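Local coordinates for protein aquaporin AqpM (PDB 2F2B) that forms a tetrameric channel that lets water cross the archaeal cell membrane in either direction under osmotic gradients and also passes some glycerol transiently, at residues N220-S223 and I224-G228; F116-L119 and Q120-I124; A237-Y240 and Q241-S245; V2-T5 and K6-I9. One frame throughout, in Å; residues are numbered along the deposited sequence.

Interaction 1. Residues N220-S223 and I224-G228; sequences NYYS and IYVIG
Tyr222 lays one face of its ring against the Val226 methyl CG2, four residues on, where the loop before helix 224-243 runs into the helix. Its CB starts off away from the following residues. With CG anti to the backbone N (chi1 -164°), the ring swings round until it crosses the Val226 side chain obliquely, and contact is closest along the CD2-CE2 edge. CG lies 4.1 Å from Val226 CG2, CD2 closes in, and CE2 makes the nearest approach at 3.3 Å to that same methyl. CZ then draws off a little, and OH ends in a hydrogen bond to the carbonyl of Pro200, in the second NPA motif. The methyl sits 3.6 Å from the ring centroid of Tyr222, nearer the rim than the middle, a CH-pi contact that suits a beta-branched valine: one branch meets the ring while CG1 points elsewhere. The backbone meanwhile begins its first helical turn. Ile224 N donates to Tyr221 O at 3.0 Å from above the carbonyl plane, as in a tight turn, whereas Ile227 N reaches Ser223 O at 2.9 Å in the i to i+4 manner of the helix proper. Val226 N adds a weak bond to Ser223 O. Tyr225 passes CD2 within 3.4 Å of Tyr221 O, and its hydroxyl bonds to Ser194 O. The chemistry implies a division of labour within Tyr222: the apolar ring packs on Val226 within the first turn, while its hydroxyl links that turn to the pore-forming NPA loop of the aquaporin fold.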
loop_
_atom_site.group_PDB
_atom_site.type_symbol
_atom_site.label_atom_id
_atom_site.label_comp_id
_atom_site.label_asym_id
_atom_site.label_seq_id
_atom_site.Cartn_x
_atom_site.Cartn_y
_atom_site.Cartn_z
ATOM N N ASN A 220 -9.231 -25.137 21.920
ATOM C CA ASN A 220 -8.150 -25.356 22.870
ATOM C C ASN A 220 -7.094 -24.251 22.777
ATOM O O ASN A 220 -6.275 -24.085 23.683
ATOM C CB ASN A 220 -7.525 -26.728 22.609
ATOM C CG ASN A 220 -7.630 -27.142 21.152
ATOM O OD1 ASN A 220 -6.907 -26.637 20.293
ATOM N ND2 ASN A 220 -8.550 -28.058 20.862
ATOM N N TYR A 221 -7.131 -23.488 21.689
ATOM C CA TYR A 221 -6.181 -22.396 21.478
ATOM C C TYR A 221 -6.801 -21.030 21.763
ATOM O O TYR A 221 -6.092 -20.023 21.840
ATOM C CB TYR A 221 -5.689 -22.383 20.026
ATOM C CG TYR A 221 -4.935 -23.612 19.579
ATOM C CD1 TYR A 221 -3.699 -23.940 20.136
ATOM C CD2 TYR A 221 -5.440 -24.428 18.568
ATOM C CE1 TYR A 221 -2.981 -25.052 19.694
ATOM C CE2 TYR A 221 -4.733 -25.541 18.118
ATOM C CZ TYR A 221 -3.505 -25.845 18.685
ATOM O OH TYR A 221 -2.798 -26.937 18.230
ATOM N N TYR A 222 -8.120 -20.993 21.921
ATOM C CA TYR A 222 -8.812 -19.729 22.133
ATOM C C TYR A 222 -8.283 -18.836 23.257
ATOM O O TYR A 222 -8.294 -17.613 23.117
ATOM C CB TYR A 222 -10.321 -19.965 22.309
ATOM C CG TYR A 222 -11.142 -18.700 22.146
ATOM C CD1 TYR A 222 -11.005 -17.903 21.007
ATOM C CD2 TYR A 222 -12.024 -18.276 23.144
ATOM C CE1 TYR A 222 -11.718 -16.711 20.868
ATOM C CE2 TYR A 222 -12.744 -17.087 23.012
ATOM C CZ TYR A 222 -12.582 -16.309 21.872
ATOM O OH TYR A 222 -13.267 -15.123 21.744
ATOM N N SER A 223 -7.817 -19.419 24.362
ATOM C CA SER A 223 -7.304 -18.607 25.466
ATOM C C SER A 223 -6.152 -17.702 25.014
ATOM O O SER A 223 -5.959 -16.612 25.553
ATOM C CB SER A 223 -6.851 -19.498 26.633
ATOM O OG SER A 223 -5.859 -20.421 26.228
ATOM N N ILE A 224 -5.389 -18.156 24.026
ATOM C CA ILE A 224 -4.275 -17.370 23.499
ATOM C C ILE A 224 -4.797 -16.042 22.955
ATOM O O ILE A 224 -4.226 -14.979 23.205
ATOM C CB ILE A 224 -3.581 -18.102 22.327
ATOM C CG1 ILE A 224 -2.842 -19.336 22.843
ATOM C CG2 ILE A 224 -2.633 -17.151 21.591
ATOM C CD1 ILE A 224 -2.312 -20.222 21.738
ATOM N N TYR A 225 -5.897 -16.131 22.217
ATOM C CA TYR A 225 -6.510 -14.982 21.562
ATOM C C TYR A 225 -7.464 -14.158 22.412
ATOM O O TYR A 225 -8.094 -13.216 21.927
ATOM C CB TYR A 225 -7.174 -15.478 20.279
ATOM C CG TYR A 225 -6.176 -16.227 19.428
ATOM C CD1 TYR A 225 -5.154 -15.545 18.764
ATOM C CD2 TYR A 225 -6.178 -17.627 19.376
ATOM C CE1 TYR A 225 -4.157 -16.232 18.078
ATOM C CE2 TYR A 225 -5.181 -18.323 18.691
ATOM C CZ TYR A 225 -4.173 -17.618 18.046
ATOM O OH TYR A 225 -3.173 -18.289 17.386
ATOM N N VAL A 226 -7.571 -14.521 23.686
ATOM C CA VAL A 226 -8.400 -13.780 24.620
ATOM C C VAL A 226 -7.432 -13.081 25.567
ATOM O O VAL A 226 -7.424 -11.856 25.674
ATOM C CB VAL A 226 -9.325 -14.709 25.442
ATOM C CG1 VAL A 226 -10.081 -13.896 26.484
ATOM C CG2 VAL A 226 -10.308 -15.412 24.518
ATOM N N ILE A 227 -6.591 -13.872 26.227
ATOM C CA ILE A 227 -5.622 -13.337 27.175
ATOM C C ILE A 227 -4.557 -12.466 26.507
ATOM O O ILE A 227 -4.267 -11.368 26.975
ATOM C CB ILE A 227 -4.918 -14.477 27.947
ATOM C CG1 ILE A 227 -5.959 -15.354 28.649
ATOM C CG2 ILE A 227 -3.962 -13.894 28.981
ATOM C CD1 ILE A 227 -5.375 -16.573 29.344
ATOM N N GLY A 228 -3.979 -12.961 25.416
ATOM C CA GLY A 228 -2.944 -12.211 24.721
ATOM C C GLY A 228 -3.355 -10.797 24.346
ATOM O O GLY A 228 -2.711 -9.823 24.757
#

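Interaction 2. Residues F116-L119 and Q120-I124; sequences FIFL and QCAGI
Gln120 folds back over Phe116, one helical turn earlier, in a contact that mixes aliphatic and amide chemistry. Its CG lies over one ring face, 4.3 Å from the Phe116 centroid, as a CH-pi contact. A bend at chi2 (-57°) turns the amide back toward the ring, bringing OE1 within 3.3 Å of Phe116 CE1; ring and amide planes stand 39° apart. A long, flexible glutamine suits this place because its methylene portion can accompany an aromatic while its end remains polar. Apolar contacts form a second group. Phe118 brings CE2 to 3.7 Å from Ala122 CB, the short alanine accommodating a broad ring beside it, and Leu119 directs CD1 toward the chain leaving the helix, 4.0 Å from Ile124 CA. Backbone bonds form the third group. Gln120, Cys121 and Ala122 donate to the carbonyls four residues back, the last of them from Ala122 N to Phe118 O at 2.9 Å and almost straight. Gly123 N closes the series on Leu119 O at 2.9 Å. This is the C-terminal end of helix 100-122, a predicted membrane-spanning helix of the aquaporin fold, and it stops at a glycine whose positive phi of 100° is easily adopted without a CB. Around this end, Phe118 meets Phe20 of helix 4-33 edge-to-face, and Leu119 rests on Phe213 of helix 200-214. Helices of a neighbouring subunit close another flank, where Gln145 of that subunit donates through NE2 to Gln120 O and its Ile193 packs on Ala122.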
loop_
_atom_site.group_PDB
_atom_site.type_symbol
_atom_site.label_atom_id
_atom_site.label_comp_id
_atom_site.label_asym_id
_atom_site.label_seq_id
_atom_site.Cartn_x
_atom_site.Cartn_y
_atom_site.Cartn_z
ATOM N N PHE A 116 -19.893 -16.526 8.791
ATOM C CA PHE A 116 -20.950 -17.347 8.208
ATOM C C PHE A 116 -21.347 -16.881 6.810
ATOM O O PHE A 116 -21.468 -17.686 5.884
ATOM C CB PHE A 116 -22.187 -17.329 9.106
ATOM C CG PHE A 116 -23.356 -18.074 8.531
ATOM C CD1 PHE A 116 -23.327 -19.461 8.419
ATOM C CD2 PHE A 116 -24.476 -17.385 8.077
ATOM C CE1 PHE A 116 -24.402 -20.154 7.861
ATOM C CE2 PHE A 116 -25.555 -18.067 7.517
ATOM C CZ PHE A 116 -25.517 -19.453 7.409
ATOM N N ILE A 117 -21.557 -15.578 6.658
ATOM C CA ILE A 117 -21.949 -15.034 5.366
ATOM C C ILE A 117 -20.820 -15.178 4.348
ATOM O O ILE A 117 -21.077 -15.402 3.168
ATOM C CB ILE A 117 -22.394 -13.557 5.496
ATOM C CG1 ILE A 117 -23.677 -13.481 6.337
ATOM C CG2 ILE A 117 -22.645 -12.951 4.114
ATOM C CD1 ILE A 117 -24.874 -14.223 5.725
ATOM N N PHE A 118 -19.572 -15.065 4.794
ATOM C CA PHE A 118 -18.470 -15.234 3.857
ATOM C C PHE A 118 -18.473 -16.679 3.357
ATOM O O PHE A 118 -18.261 -16.947 2.173
ATOM C CB PHE A 118 -17.119 -14.945 4.506
ATOM C CG PHE A 118 -15.974 -15.087 3.553
ATOM C CD1 PHE A 118 -15.710 -14.091 2.618
ATOM C CD2 PHE A 118 -15.225 -16.256 3.518
ATOM C CE1 PHE A 118 -14.715 -14.262 1.653
ATOM C CE2 PHE A 118 -14.231 -16.437 2.558
ATOM C CZ PHE A 118 -13.979 -15.438 1.623
ATOM N N LEU A 119 -18.712 -17.611 4.271
ATOM C CA LEU A 119 -18.749 -19.025 3.918
ATOM C C LEU A 119 -19.807 -19.268 2.839
ATOM O O LEU A 119 -19.602 -20.069 1.927
ATOM C CB LEU A 119 -19.064 -19.858 5.162
ATOM C CG LEU A 119 -19.232 -21.366 4.980
ATOM C CD1 LEU A 119 -17.935 -21.995 4.491
ATOM C CD2 LEU A 119 -19.650 -21.967 6.311
ATOM N N GLN A 120 -20.934 -18.571 2.946
ATOM C CA GLN A 120 -22.008 -18.722 1.967
ATOM C C GLN A 120 -21.578 -18.216 0.591
ATOM O O GLN A 120 -21.930 -18.808 -0.429
ATOM C CB GLN A 120 -23.260 -17.970 2.428
ATOM C CG GLN A 120 -23.811 -18.464 3.752
ATOM C CD GLN A 120 -24.143 -19.942 3.724
ATOM O OE1 GLN A 120 -23.791 -20.685 4.640
ATOM N NE2 GLN A 120 -24.825 -20.378 2.674
ATOM N N CYS A 121 -20.813 -17.125 0.567
ATOM C CA CYS A 121 -20.328 -16.536 -0.687
ATOM C C CYS A 121 -19.224 -17.344 -1.358
ATOM O O CYS A 121 -19.255 -17.573 -2.567
ATOM C CB CYS A 121 -19.769 -15.124 -0.454
ATOM S SG CYS A 121 -20.943 -13.858 0.027
ATOM N N ALA A 122 -18.236 -17.752 -0.566
ATOM C CA ALA A 122 -17.081 -18.477 -1.078
ATOM C C ALA A 122 -17.253 -19.976 -1.273
ATOM O O ALA A 122 -16.526 -20.582 -2.055
ATOM C CB ALA A 122 -15.875 -18.215 -0.176
ATOM N N GLY A 123 -18.204 -20.572 -0.561
ATOM C CA GLY A 123 -18.413 -22.003 -0.679
ATOM C C GLY A 123 -17.771 -22.746 0.478
ATOM O O GLY A 123 -16.944 -22.191 1.203
ATOM N N ILE A 124 -18.139 -24.013 0.643
ATOM C CA ILE A 124 -17.614 -24.825 1.736
ATOM C C ILE A 124 -16.087 -24.882 1.795
ATOM O O ILE A 124 -15.508 -25.022 2.875
ATOM C CB ILE A 124 -18.175 -26.270 1.668
ATOM C CG1 ILE A 124 -17.828 -27.021 2.956
ATOM C CG2 ILE A 124 -17.610 -26.994 0.458
ATOM C CD1 ILE A 124 -18.466 -26.423 4.203
#

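Interaction 3. Residues A237-Y240 and Q241-S245; sequences ALTY and QYLTS
Thr244 rests on Tyr240 at the C-terminal end of helix 224-243, the last membrane helix of the aquaporin fold, in its predicted cytoplasmic portion. This is the compact side of the contact. Thr244 CG2 stands over one ring face, 4.0 Å from the Tyr240 centroid, while its other branch, OG1, donates to Tyr240 O at 2.8 Å. Thr244 N bonds to the same oxygen at 3.0 Å, from the opposite face of the carbonyl plane, so one residue supplies both donors to a carbonyl near the helix end. Threonine fits because its two branches divide the tasks: with chi1 at 59°, OG1 lies between the backbone N and the carbonyl carbon, within bonding distance of Tyr240 O, while CG2 lies over the ring near its rim. Farther out, Tyr240 OH is bonded to Asp167, and the ring packs on Ile159 and Met162 of helix 143-166. The other side is looser. Leu238 and Gln241 run side by side on the surface, pointing the same way, and Leu238 CD2 comes no nearer than 4.0 Å to Gln241 OE1. With its chain extended from CG, Gln241 projects its amide to where a water joins it to the backbone: that water donates to Gln241 OE1 at 2.9 Å and to Leu238 O at 2.7 Å.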
loop_
_atom_site.group_PDB
_atom_site.type_symbol
_atom_site.label_atom_id
_atom_site.label_comp_id
_atom_site.label_asym_id
_atom_site.label_seq_id
_atom_site.Cartn_x
_atom_site.Cartn_y
_atom_site.Cartn_z
ATOM N N ALA A 237 -2.423 0.718 27.077
ATOM C CA ALA A 237 -3.229 1.827 27.575
ATOM C C ALA A 237 -2.580 2.426 28.822
ATOM O O ALA A 237 -2.461 3.644 28.945
ATOM C CB ALA A 237 -4.644 1.346 27.889
ATOM N N LEU A 238 -2.152 1.560 29.740
ATOM C CA LEU A 238 -1.510 2.011 30.974
ATOM C C LEU A 238 -0.167 2.687 30.703
ATOM O O LEU A 238 0.194 3.660 31.368
ATOM C CB LEU A 238 -1.316 0.826 31.925
ATOM C CG LEU A 238 -2.612 0.227 32.482
ATOM C CD1 LEU A 238 -2.305 -1.035 33.263
ATOM C CD2 LEU A 238 -3.309 1.250 33.364
ATOM N N THR A 239 0.567 2.168 29.725
ATOM C CA THR A 239 1.862 2.727 29.352
ATOM C C THR A 239 1.685 4.123 28.760
ATOM O O THR A 239 2.421 5.049 29.099
ATOM C CB THR A 239 2.578 1.832 28.314
ATOM O OG1 THR A 239 2.859 0.555 28.898
ATOM C CG2 THR A 239 3.881 2.473 27.858
ATOM N N TYR A 240 0.700 4.277 27.880
ATOM C CA TYR A 240 0.460 5.574 27.262
ATOM C C TYR A 240 0.080 6.597 28.329
ATOM O O TYR A 240 0.567 7.727 28.320
ATOM C CB TYR A 240 -0.656 5.472 26.220
ATOM C CG TYR A 240 -0.814 6.725 25.397
ATOM C CD1 TYR A 240 -1.684 7.744 25.794
ATOM C CD2 TYR A 240 -0.063 6.913 24.238
ATOM C CE1 TYR A 240 -1.799 8.918 25.054
ATOM C CE2 TYR A 240 -0.169 8.084 23.492
ATOM C CZ TYR A 240 -1.035 9.080 23.906
ATOM O OH TYR A 240 -1.131 10.242 23.178
ATOM N N GLN A 241 -0.791 6.186 29.243
ATOM C CA GLN A 241 -1.246 7.044 30.332
ATOM C C GLN A 241 -0.056 7.520 31.162
ATOM O O GLN A 241 0.013 8.682 31.564
ATOM C CB GLN A 241 -2.230 6.267 31.213
ATOM C CG GLN A 241 -2.872 7.068 32.334
ATOM C CD GLN A 241 -3.828 6.227 33.165
ATOM O OE1 GLN A 241 -3.423 5.262 33.813
ATOM N NE2 GLN A 241 -5.106 6.588 33.142
ATOM N N TYR A 242 0.881 6.611 31.412
ATOM C CA TYR A 242 2.075 6.922 32.190
ATOM C C TYR A 242 2.983 7.923 31.475
ATOM O O TYR A 242 3.397 8.925 32.059
ATOM C CB TYR A 242 2.854 5.634 32.478
ATOM C CG TYR A 242 4.272 5.861 32.954
ATOM C CD1 TYR A 242 4.533 6.418 34.208
ATOM C CD2 TYR A 242 5.355 5.532 32.141
ATOM C CE1 TYR A 242 5.843 6.641 34.638
ATOM C CE2 TYR A 242 6.663 5.752 32.558
ATOM C CZ TYR A 242 6.901 6.304 33.805
ATOM O OH TYR A 242 8.201 6.517 34.213
ATOM N N LEU A 243 3.288 7.647 30.209
ATOM C CA LEU A 243 4.158 8.516 29.420
ATOM C C LEU A 243 3.622 9.933 29.233
ATOM O O LEU A 243 4.398 10.887 29.141
ATOM C CB LEU A 243 4.418 7.892 28.043
ATOM C CG LEU A 243 5.202 6.577 28.021
ATOM C CD1 LEU A 243 5.297 6.062 26.585
ATOM C CD2 LEU A 243 6.596 6.792 28.609
ATOM N N THR A 244 2.302 10.070 29.182
ATOM C CA THR A 244 1.681 11.374 28.985
ATOM C C THR A 244 1.147 11.988 30.276
ATOM O O THR A 244 0.514 13.041 30.245
ATOM C CB THR A 244 0.517 11.286 27.982
ATOM O OG1 THR A 244 -0.456 10.352 28.464
ATOM C CG2 THR A 244 1.022 10.829 26.613
ATOM N N SER A 245 1.399 11.333 31.404
ATOM C CA SER A 245 0.926 11.835 32.692
ATOM C C SER A 245 1.728 13.055 33.128
ATOM O O SER A 245 2.890 13.214 32.752
ATOM C CB SER A 245 1.028 10.742 33.761
ATOM O OG SER A 245 2.376 10.379 34.000
HETATM O O HOH W 1 -0.724 4.267 33.796
#

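Interaction 4. Residues V2-T5 and K6-I9; sequences VSLT and KRCI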
loop_
_atom_site.group_PDB
_atom_site.type_symbol
_atom_site.label_atom_id
_atom_site.label_comp_id
_atom_site.label_asym_id
_atom_site.label_seq_id
_atom_site.Cartn_x
_atom_site.Cartn_y
_atom_site.Cartn_z
ATOM N N VAL A 2 -25.427 9.029 20.064
ATOM C CA VAL A 2 -26.160 7.928 19.448
ATOM C C VAL A 2 -26.541 6.915 20.526
ATOM O O VAL A 2 -25.744 6.619 21.418
ATOM C CB VAL A 2 -25.306 7.228 18.362
ATOM C CG1 VAL A 2 -26.081 6.086 17.737
ATOM C CG2 VAL A 2 -24.905 8.236 17.295
ATOM N N SER A 3 -27.761 6.390 20.447
ATOM C CA SER A 3 -28.240 5.420 21.430
ATOM C C SER A 3 -27.361 4.179 21.469
ATOM O O SER A 3 -26.693 3.847 20.484
ATOM C CB SER A 3 -29.677 4.997 21.118
ATOM O OG SER A 3 -29.734 4.170 19.967
ATOM N N LEU A 4 -27.381 3.486 22.603
ATOM C CA LEU A 4 -26.593 2.270 22.773
ATOM C C LEU A 4 -27.060 1.197 21.797
ATOM O O LEU A 4 -26.259 0.402 21.306
ATOM C CB LEU A 4 -26.711 1.757 24.212
ATOM C CG LEU A 4 -25.906 0.508 24.593
ATOM C CD1 LEU A 4 -24.422 0.728 24.311
ATOM C CD2 LEU A 4 -26.121 0.200 26.074
ATOM N N THR A 5 -28.361 1.170 21.516
ATOM C CA THR A 5 -28.904 0.191 20.582
ATOM C C THR A 5 -28.268 0.368 19.204
ATOM O O THR A 5 -27.795 -0.594 18.601
ATOM C CB THR A 5 -30.437 0.331 20.447
ATOM O OG1 THR A 5 -31.057 -0.049 21.683
ATOM C CG2 THR A 5 -30.963 -0.561 19.330
ATOM N N LYS A 6 -28.254 1.601 18.713
ATOM C CA LYS A 6 -27.668 1.882 17.407
ATOM C C LYS A 6 -26.153 1.700 17.418
ATOM O O LYS A 6 -25.565 1.274 16.420
ATOM C CB LYS A 6 -28.036 3.298 16.964
ATOM C CG LYS A 6 -29.500 3.420 16.555
ATOM C CD LYS A 6 -29.871 4.843 16.187
ATOM C CE LYS A 6 -31.298 4.905 15.656
ATOM N NZ LYS A 6 -31.709 6.300 15.345
ATOM N N ARG A 7 -25.521 2.018 18.542
ATOM C CA ARG A 7 -24.077 1.862 18.649
ATOM C C ARG A 7 -23.694 0.385 18.650
ATOM O O ARG A 7 -22.659 0.008 18.099
ATOM C CB ARG A 7 -23.554 2.576 19.898
ATOM C CG ARG A 7 -23.502 4.089 19.712
ATOM C CD ARG A 7 -22.800 4.796 20.851
ATOM N NE ARG A 7 -23.617 4.855 22.062
ATOM C CZ ARG A 7 -23.249 4.349 23.232
ATOM N NH1 ARG A 7 -22.077 3.739 23.352
ATOM N NH2 ARG A 7 -24.045 4.469 24.290
ATOM N N CYS A 8 -24.529 -0.456 19.254
ATOM C CA CYS A 8 -24.256 -1.889 19.269
ATOM C C CYS A 8 -24.468 -2.455 17.866
ATOM O O CYS A 8 -23.747 -3.358 17.437
ATOM C CB CYS A 8 -25.158 -2.605 20.277
ATOM S SG CYS A 8 -24.599 -2.432 21.990
ATOM N N ILE A 9 -25.457 -1.932 17.149
ATOM C CA ILE A 9 -25.699 -2.387 15.785
ATOM C C ILE A 9 -24.466 -2.022 14.950
ATOM O O ILE A 9 -24.011 -2.809 14.117
ATOM C CB ILE A 9 -26.956 -1.722 15.177
ATOM C CG1 ILE A 9 -28.210 -2.236 15.888
ATOM C CG2 ILE A 9 -27.039 -2.022 13.681
ATOM C CD1 ILE A 9 -29.489 -1.515 15.473
HETATM O O HOH W 2 -25.811 6.921 24.065
#
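Arg7 donates through NE to Val2 O, 2.8 Å away, so the side chain reaches back five residues to the chain just before helix 4-33. The oxygen lies close to the guanidinium plane, but NE approaches from above the carbonyl plane of Val2. A bend at chi3 (-74°) turns the group into this position, and a water joins Val2 O to Arg7 NH2, accepting from the latter at 3.0 Å. Leu4 crosses the arginine at about a right angle, its CA over one guanidinium face and CD1 3.8 Å from Arg7 NH2. Val2 also packs CG1 on Lys6 CB at 3.5 Å, a snug fit for two carbons. Between these residues, Ser3 is the N-cap of the first membrane helix: its OG accepts from Lys6 N at 3.2 Å, a role for which the short hydroxyl side chain is well suited. The cap turn continues in ordinary helical bonds, Arg7 N to Ser3 O at 2.9 Å and Cys8 N to Leu4 O. Arg7 has further partners in the next shell, NH2 in a salt bridge to Glu99 and NH1 bonded to Tyr103 OH, which probably fixes the guanidinium while its charge is balanced. Lys6, extended beyond CG, carries NZ to Ser245 OG and Tyr242 O of a neighbouring subunit and makes a cation-pi contact with the Tyr242 ring of that same subunit.

The four contacts mark helix ends in the aquaporin fold. Interactions 1 and 3 occupy the two ends of helix 224-243, their centres about 26 Å apart; interaction 1 is joined to the second NPA motif through Pro200, whereas interaction 3 lies at the predicted cytoplasmic end. Interactions 2 and 3 are farthest apart, about 42 Å between centres, on opposite sides of the chain's centre. Interactions 2 and 4, with centres about 27 Å apart, both touch the same neighbouring subunit. Interactions 3 and 4 stay about 18 Å apart at their nearest atoms within one chain, yet meet across the tetramer, where Val2, Lys6 and Ile9 of one subunit meet Tyr242, Leu243 and Ser245 of a neighbouring one.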